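Local coordinates for solute-binding protein Csal_2479 (Chromohalobacter salexigens, PDB 4P1L) that binds D-glucuronate and probably delivers it to a tripartite ATP-independent periplasmic (TRAP) transporter for uptake into the cell, at residues Ala129-Lys133 with Asn134-Leu138. Sequence-based numbering, arbitrary orientation.
Sequences ALAEK and NLIVL
With chi1 at -94°, off the usual staggered values, Leu130 sends CD2 to Val137, whose CG2 stands anti to its own carbonyl carbon and meets it. Leu130 belongs to the Schellman motif that ends helix 121-132 and turns the chain into strand 135-141; Val137 lies just beyond it, on the strand. Asn134 is the C' residue, and its positive phi of 77° makes the turn. Two backbone bonds define the motif. Leu135 N donates to Leu130 O at 3.1 Å, and Asn134 N donates to Ala131 O at 3.0 Å. Leu130 O also accepts from Lys133 N, at 2.9 Å. Its two donors come from opposite faces of the carbonyl, so the oxygen is gripped from both sides.

Apolar side chains fill in behind the turn. Leu130 CB lies 4.2 Å from Leu135 CB, on the buried side. On the more open side, Ile136 bends its chain back so that CD1 comes to 4.1 Å from Ala131 CB. The strand is an outermost member of the five-stranded mixed sheet and pairs with strand 234-239. Arg78 meets the turn twice: its side-chain NE bonds to Lys133 O, and its backbone O accepts from Asn134 ND2. The packing is tight where the side chains of Leu130 and Val137 cross: Leu130 CD2 is only 3.5 Å from Val137 CG2.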
loop_
_atom_site.group_PDB
_atom_site.type_symbol
_atom_site.label_atom_id
_atom_site.label_comp_id
_atom_site.label_asym_id
_atom_site.label_seq_id
_atom_site.Cartn_x
_atom_site.Cartn_y
_atom_site.Cartn_z
ATOM N N ALA A 129 9.211 5.262 13.675
ATOM C CA ALA A 129 9.042 3.844 13.974
ATOM C C ALA A 129 9.797 2.957 12.973
ATOM O O ALA A 129 10.407 1.953 13.362
ATOM C CB ALA A 129 7.584 3.482 14.012
ATOM N N LEU A 130 9.748 3.318 11.687
ATOM C CA LEU A 130 10.492 2.579 10.681
ATOM C C LEU A 130 11.998 2.692 10.878
ATOM O O LEU A 130 12.716 1.719 10.637
ATOM C CB LEU A 130 10.103 3.013 9.259
ATOM C CG LEU A 130 9.019 2.130 8.659
ATOM C CD1 LEU A 130 7.647 2.342 9.345
ATOM C CD2 LEU A 130 8.956 2.400 7.177
ATOM N N ALA A 131 12.473 3.853 11.339
ATOM C CA ALA A 131 13.903 4.091 11.519
ATOM C C ALA A 131 14.447 3.142 12.574
ATOM O O ALA A 131 15.558 2.649 12.465
ATOM C CB ALA A 131 14.183 5.549 11.925
ATOM N N GLU A 132 13.636 2.881 13.591
ATOM C CA GLU A 132 14.012 1.960 14.635
ATOM C C GLU A 132 14.199 0.545 14.085
ATOM O O GLU A 132 14.927 -0.246 14.669
ATOM C CB GLU A 132 12.977 2.045 15.762
ATOM C CG GLU A 132 12.651 0.768 16.467
ATOM C CD GLU A 132 11.799 1.049 17.696
ATOM O OE1 GLU A 132 12.344 1.626 18.666
ATOM O OE2 GLU A 132 10.584 0.735 17.676
ATOM N N LYS A 133 13.578 0.235 12.949
ATOM C CA LYS A 133 13.763 -1.067 12.303
ATOM C C LYS A 133 14.638 -0.979 11.049
ATOM O O LYS A 133 14.516 -1.819 10.149
ATOM C CB LYS A 133 12.410 -1.662 11.921
ATOM C CG LYS A 133 11.451 -1.818 13.109
ATOM C CD LYS A 133 11.875 -2.913 14.059
ATOM C CE LYS A 133 10.902 -3.028 15.214
ATOM N NZ LYS A 133 11.274 -4.184 16.063
ATOM N N ASN A 134 15.479 0.058 10.988
ATOM C CA ASN A 134 16.529 0.196 9.967
ATOM C C ASN A 134 16.052 0.638 8.599
ATOM O O ASN A 134 16.760 0.445 7.615
ATOM C CB ASN A 134 17.317 -1.107 9.775
ATOM C CG ASN A 134 18.378 -1.320 10.818
ATOM O OD1 ASN A 134 18.659 -0.453 11.644
ATOM N ND2 ASN A 134 19.005 -2.490 10.762
ATOM N N LEU A 135 14.877 1.244 8.528
ATOM C CA LEU A 135 14.382 1.808 7.274
ATOM C C LEU A 135 14.184 3.314 7.409
ATOM O O LEU A 135 13.472 3.783 8.311
ATOM C CB LEU A 135 13.069 1.129 6.875
ATOM C CG LEU A 135 13.153 -0.378 6.580
ATOM C CD1 LEU A 135 11.755 -0.992 6.432
ATOM C CD2 LEU A 135 13.994 -0.666 5.335
ATOM N N ILE A 136 14.815 4.071 6.501
ATOM C CA ILE A 136 14.748 5.516 6.547
ATOM C C ILE A 136 13.743 6.015 5.503
ATOM O O ILE A 136 13.977 5.893 4.304
ATOM C CB ILE A 136 16.118 6.151 6.295
ATOM C CG1 ILE A 136 17.176 5.548 7.236
ATOM C CG2 ILE A 136 16.020 7.647 6.424
ATOM C CD1 ILE A 136 16.831 5.661 8.734
ATOM N N VAL A 137 12.613 6.539 5.964
ATOM C CA VAL A 137 11.547 6.975 5.052
ATOM C C VAL A 137 11.848 8.366 4.545
ATOM O O VAL A 137 12.084 9.292 5.338
ATOM C CB VAL A 137 10.174 7.011 5.738
ATOM C CG1 VAL A 137 9.147 7.643 4.806
ATOM C CG2 VAL A 137 9.736 5.620 6.143
ATOM N N LEU A 138 11.855 8.513 3.218
ATOM C CA LEU A 138 12.159 9.781 2.595
ATOM C C LEU A 138 10.907 10.501 2.087
ATOM O O LEU A 138 10.881 11.720 2.000
ATOM C CB LEU A 138 13.111 9.569 1.424
ATOM C CG LEU A 138 14.440 8.891 1.768
ATOM C CD1 LEU A 138 15.349 8.917 0.560
ATOM C CD2 LEU A 138 15.091 9.578 2.951
#